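Local coordinates for cytidylyltransferase (Leptospira borgpetersenii serovar Hardjo-bovis, PDB 6OEW), which probably transfers a cytidylyl group from CTP to a sugar-type acceptor in a metal-dependent nucleotidyltransferase reaction, at residues Val56-Thr59 with Ile63-Lys66; Asn136-Thr141 with Tyr175-Thr180. All coordinates share one frame; numbering follows the deposited sequence.

Interaction 1. Residues Val56-Thr59 with Ile63-Lys66; sequences VLTT and IDDK
Asp64 reaches from the start of the segment leading into helix 65-73 to the end of strand 54-59, where its carboxylate meets the hydroxyls of Thr58 and Thr59 in different ways. The contact belongs to the beta-alpha-beta unit of strand 54-59, helix 65-73 and strand 77-81, part of the Rossmann-like half of a GT-A fold; strands 54-59 and 77-81 are parallel neighbours in the central sheet.

The one direct hydrogen bond between the segments runs from Thr59 OG1 to Asp64 OD2, at 2.7 Å. The two side chains cross at about a right angle, and OD2 accepts through its anti lone pair, the one turned away from OD1. On Thr59 the hydroxyl sits between the backbone N and the carbonyl carbon (chi1 87°), and the methyl also meets the carboxylate, CG2 lying 3.4 Å from Asp64 OD2. OD2 thus touches both branches of this threonine. Thr59 OG1 in turn accepts from the backbone N of Glu61, so the hydroxyl is engaged as donor and acceptor.

Thr58 behaves otherwise. It runs antiparallel alongside Asp64, with Thr58 OG1 3.2 Å from Asp64 CG. The separation of Thr58 OG1 from Asp64 OD1 is 3.3 Å, but the angle is poor for a hydrogen bond; this hydroxyl is hydrogen-bonded instead to the carbonyl O of Ala17.

The other carboxylate oxygen, Asp64 OD1, is bonded to Met19 N and Thr67 OG1, so bonds to both oxygens fix the rotation of the buried group. Nearby, Arg80 of strand 77-81 touches both Thr58 and Asp64. Asp64 CB lies 3.4 Å from Thr58 OG1.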
loop_
_atom_site.group_PDB
_atom_site.type_symbol
_atom_site.label_atom_id
_atom_site.label_comp_id
_atom_site.label_asym_id
_atom_site.label_seq_id
_atom_site.Cartn_x
_atom_site.Cartn_y
_atom_site.Cartn_z
ATOM N N VAL A 56 -8.993 -5.699 -3.720
ATOM C CA VAL A 56 -8.023 -5.327 -4.745
ATOM C C VAL A 56 -8.748 -4.523 -5.815
ATOM O O VAL A 56 -9.766 -4.967 -6.373
ATOM C CB VAL A 56 -7.338 -6.565 -5.349
ATOM C CG1 VAL A 56 -6.486 -6.181 -6.573
ATOM C CG2 VAL A 56 -6.476 -7.278 -4.307
ATOM N N LEU A 57 -8.238 -3.328 -6.092
ATOM C CA LEU A 57 -8.819 -2.417 -7.061
ATOM C C LEU A 57 -7.914 -2.441 -8.285
ATOM O O LEU A 57 -6.770 -1.985 -8.217
ATOM C CB LEU A 57 -8.905 -1.003 -6.515
ATOM C CG LEU A 57 -10.076 -0.602 -5.606
ATOM C CD1 LEU A 57 -10.209 -1.570 -4.426
ATOM C CD2 LEU A 57 -9.832 0.821 -5.153
ATOM N N THR A 58 -8.435 -2.918 -9.411
ATOM C CA THR A 58 -7.600 -3.002 -10.606
ATOM C C THR A 58 -8.378 -2.422 -11.789
ATOM O O THR A 58 -9.393 -1.743 -11.587
ATOM C CB THR A 58 -7.152 -4.460 -10.824
ATOM O OG1 THR A 58 -6.147 -4.529 -11.857
ATOM C CG2 THR A 58 -8.345 -5.359 -11.182
ATOM N N THR A 59 -7.904 -2.618 -13.019
ATOM C CA THR A 59 -8.582 -2.054 -14.176
ATOM C C THR A 59 -9.466 -3.104 -14.838
ATOM O O THR A 59 -9.437 -4.287 -14.497
ATOM C CB THR A 59 -7.598 -1.511 -15.231
ATOM O OG1 THR A 59 -7.236 -2.583 -16.104
ATOM C CG2 THR A 59 -6.323 -0.952 -14.573
ATOM N N ILE A 63 -5.698 -7.681 -19.454
ATOM C CA ILE A 63 -4.479 -8.164 -18.816
ATOM C C ILE A 63 -4.682 -8.305 -17.319
ATOM O O ILE A 63 -4.018 -9.115 -16.665
ATOM C CB ILE A 63 -3.276 -7.246 -19.126
ATOM C CG1 ILE A 63 -2.005 -7.851 -18.539
ATOM C CG2 ILE A 63 -3.496 -5.842 -18.579
ATOM C CD1 ILE A 63 -0.891 -7.914 -19.461
ATOM N N ASP A 64 -5.607 -7.547 -16.760
ATOM C CA ASP A 64 -5.809 -7.573 -15.324
ATOM C C ASP A 64 -6.772 -8.665 -14.898
ATOM O O ASP A 64 -7.123 -8.738 -13.708
ATOM C CB ASP A 64 -6.268 -6.205 -14.854
ATOM C CG ASP A 64 -5.108 -5.232 -14.749
ATOM O OD1 ASP A 64 -4.062 -5.622 -14.178
ATOM O OD2 ASP A 64 -5.229 -4.103 -15.240
ATOM N N ASP A 65 -7.211 -9.510 -15.838
ATOM C CA ASP A 65 -7.745 -10.807 -15.451
ATOM C C ASP A 65 -6.750 -11.530 -14.550
ATOM O O ASP A 65 -7.147 -12.250 -13.627
ATOM C CB ASP A 65 -8.053 -11.662 -16.687
ATOM C CG ASP A 65 -9.186 -11.095 -17.544
ATOM O OD1 ASP A 65 -9.738 -10.013 -17.228
ATOM O OD2 ASP A 65 -9.505 -11.735 -18.566
ATOM N N LYS A 66 -5.453 -11.340 -14.800
ATOM C CA LYS A 66 -4.437 -11.954 -13.953
ATOM C C LYS A 66 -4.516 -11.406 -12.531
ATOM O O LYS A 66 -4.456 -12.169 -11.562
ATOM C CB LYS A 66 -3.051 -11.724 -14.556
ATOM C CG LYS A 66 -1.918 -12.416 -13.809
ATOM C CD LYS A 66 -2.135 -13.913 -13.770
ATOM C CE LYS A 66 -1.055 -14.600 -12.958
ATOM N NZ LYS A 66 -1.422 -16.003 -12.610
#

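Interaction 2. Residues Asn136-Thr141 with Tyr175-Thr180; sequences NCFQRT and YVEENT
Phe138 lays the CD1-CE1 side of its ring along the side chain of Glu177. Phe138 CD1 is 3.5 Å from Glu177 CD, and Phe138 CE1 is 3.5 Å from Glu177 CB, so the ring follows the glutamate from its root to its carboxylate. Ring and glutamate chain run in opposing senses, with ring and carboxylate planes 58° apart. Having CG anti to the backbone N (chi1 -174°) carries the phenyl group out to the helix, where CZ comes obliquely to within 3.4 Å of the backbone O of Glu177.

The elements joined are the loop between strands 133-135 and 149-152 and the C-terminal end of helix 174-178, in the part of the GT-A fold where strands 133-135 and 185-187 lie side by side. Glu187 of the latter strand also touches Phe138.

One water carries the polar part of the contact: it donates to Glu177 OE2 at 2.7 Å and to the backbone O of Cys137 at 3.0 Å. At the helix end Asn179 turns back over the Tyr175 ring, with ND2 3.4 Å above its centre, and the same nitrogen donates to Tyr175 O, in the carbonyl plane, at 2.9 Å.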
loop_
_atom_site.group_PDB
_atom_site.type_symbol
_atom_site.label_atom_id
_atom_site.label_comp_id
_atom_site.label_asym_id
_atom_site.label_seq_id
_atom_site.Cartn_x
_atom_site.Cartn_y
_atom_site.Cartn_z
ATOM N N ASN A 136 2.036 7.823 6.617
ATOM C CA ASN A 136 3.403 7.595 7.066
ATOM C C ASN A 136 4.405 7.801 5.934
ATOM O O ASN A 136 5.571 7.416 6.067
ATOM C CB ASN A 136 3.551 6.178 7.653
ATOM C CG ASN A 136 3.539 5.090 6.550
ATOM O OD1 ASN A 136 3.287 5.379 5.350
ATOM N ND2 ASN A 136 3.809 3.853 6.945
ATOM N N CYS A 137 3.973 8.388 4.811
ATOM C CA CYS A 137 4.880 8.482 3.675
ATOM C C CYS A 137 4.859 9.861 3.029
ATOM O O CYS A 137 5.173 9.981 1.837
ATOM C CB CYS A 137 4.561 7.377 2.648
ATOM S SG CYS A 137 2.870 7.395 1.990
ATOM N N PHE A 138 4.503 10.908 3.782
ATOM C CA PHE A 138 4.819 12.267 3.355
ATOM C C PHE A 138 6.260 12.522 3.775
ATOM O O PHE A 138 7.189 12.260 3.004
ATOM C CB PHE A 138 3.845 13.274 3.963
ATOM C CG PHE A 138 4.027 14.684 3.464
ATOM C CD1 PHE A 138 3.919 14.982 2.120
ATOM C CD2 PHE A 138 4.257 15.721 4.357
ATOM C CE1 PHE A 138 4.076 16.282 1.672
ATOM C CE2 PHE A 138 4.408 17.024 3.908
ATOM C CZ PHE A 138 4.313 17.301 2.573
ATOM N N GLN A 139 6.462 12.990 5.007
ATOM C CA GLN A 139 7.743 12.745 5.658
ATOM C C GLN A 139 7.985 11.240 5.661
ATOM O O GLN A 139 7.078 10.461 5.979
ATOM C CB GLN A 139 7.731 13.272 7.102
ATOM C CG GLN A 139 7.856 14.771 7.267
ATOM C CD GLN A 139 7.991 15.150 8.733
ATOM O OE1 GLN A 139 9.101 15.294 9.253
ATOM N NE2 GLN A 139 6.847 15.295 9.413
ATOM N N ARG A 140 9.192 10.819 5.290
ATOM C CA ARG A 140 9.514 9.396 5.216
ATOM C C ARG A 140 10.541 9.008 6.268
ATOM O O ARG A 140 11.692 9.458 6.210
ATOM C CB ARG A 140 10.025 9.032 3.820
ATOM C CG ARG A 140 8.922 9.100 2.776
ATOM C CD ARG A 140 9.433 8.771 1.353
ATOM N NE ARG A 140 8.288 8.616 0.455
ATOM C CZ ARG A 140 7.596 7.485 0.335
ATOM N NH1 ARG A 140 7.955 6.405 1.031
ATOM N NH2 ARG A 140 6.550 7.420 -0.485
ATOM N N THR A 141 10.137 8.144 7.208
ATOM C CA THR A 141 11.076 7.513 8.124
ATOM C C THR A 141 10.984 5.995 8.131
ATOM O O THR A 141 11.825 5.358 8.776
ATOM C CB THR A 141 10.899 8.038 9.572
ATOM O OG1 THR A 141 9.523 7.948 9.968
ATOM C CG2 THR A 141 11.384 9.476 9.697
ATOM N N TYR A 175 -2.829 16.815 -3.920
ATOM C CA TYR A 175 -3.400 18.074 -3.459
ATOM C C TYR A 175 -3.359 18.168 -1.935
ATOM O O TYR A 175 -3.155 19.258 -1.389
ATOM C CB TYR A 175 -4.830 18.244 -3.971
ATOM C CG TYR A 175 -5.438 19.586 -3.615
ATOM C CD1 TYR A 175 -5.364 20.659 -4.490
ATOM C CD2 TYR A 175 -6.069 19.786 -2.381
ATOM C CE1 TYR A 175 -5.916 21.895 -4.172
ATOM C CE2 TYR A 175 -6.618 21.021 -2.053
ATOM C CZ TYR A 175 -6.538 22.061 -2.942
ATOM O OH TYR A 175 -7.080 23.274 -2.614
ATOM N N VAL A 176 -3.545 17.042 -1.233
ATOM C CA VAL A 176 -3.470 17.067 0.234
ATOM C C VAL A 176 -2.053 17.399 0.673
ATOM O O VAL A 176 -1.828 18.296 1.496
ATOM C CB VAL A 176 -3.939 15.732 0.839
ATOM C CG1 VAL A 176 -3.634 15.700 2.364
ATOM C CG2 VAL A 176 -5.424 15.527 0.614
ATOM N N GLU A 177 -1.074 16.711 0.086
ATOM C CA GLU A 177 0.319 16.874 0.487
ATOM C C GLU A 177 0.831 18.290 0.259
ATOM O O GLU A 177 1.662 18.776 1.031
ATOM C CB GLU A 177 1.183 15.859 -0.269
ATOM C CG GLU A 177 0.808 14.425 0.070
ATOM C CD GLU A 177 1.889 13.440 -0.293
ATOM O OE1 GLU A 177 2.537 13.655 -1.332
ATOM O OE2 GLU A 177 2.088 12.454 0.463
ATOM N N GLU A 178 0.369 18.965 -0.787
ATOM C CA GLU A 178 0.843 20.314 -1.067
ATOM C C GLU A 178 -0.046 21.396 -0.468
ATOM O O GLU A 178 0.249 22.583 -0.637
ATOM C CB GLU A 178 0.976 20.519 -2.575
ATOM C CG GLU A 178 1.850 19.491 -3.257
ATOM C CD GLU A 178 3.280 19.504 -2.742
ATOM O OE1 GLU A 178 3.912 20.584 -2.776
ATOM O OE2 GLU A 178 3.764 18.438 -2.296
ATOM N N ASN A 179 -1.117 21.020 0.228
ATOM C CA ASN A 179 -2.000 21.977 0.892
ATOM C C ASN A 179 -2.395 21.440 2.268
ATOM O O ASN A 179 -3.571 21.415 2.633
ATOM C CB ASN A 179 -3.244 22.263 0.048
ATOM C CG ASN A 179 -2.904 22.809 -1.334
ATOM O OD1 ASN A 179 -2.625 24.000 -1.493
ATOM N ND2 ASN A 179 -2.929 21.937 -2.344
ATOM N N THR A 180 -1.402 21.000 3.051
ATOM C CA THR A 180 -1.712 20.293 4.299
ATOM C C THR A 180 -2.516 21.162 5.252
ATOM O O THR A 180 -3.384 20.658 5.980
ATOM C CB THR A 180 -0.433 19.824 4.995
ATOM O OG1 THR A 180 0.396 20.962 5.277
ATOM C CG2 THR A 180 0.316 18.810 4.139
HETATM O O HOH W 1 3.582 10.449 -0.657
#

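Interactions 1 and 2 lie on either side of the middle of the chain, their own centres about 28 Å apart and their nearest atoms about 16 Å apart. The first joins strand 54-59 to helix 65-73, the second the loop after strand 133-135 to helix 174-178. All three touching residues of interaction 1 are buried, and only three residues separate its segments; interaction 2 is partly buried, with 33 residues between its segments. The central sheet relates them at a distance, interaction 1 near its strand 77-81 edge and interaction 2 near the 185-187 edge. A carboxylate features in both: bonded directly to a hydroxyl in the first, flanked by an aromatic ring and water-bridged in the second.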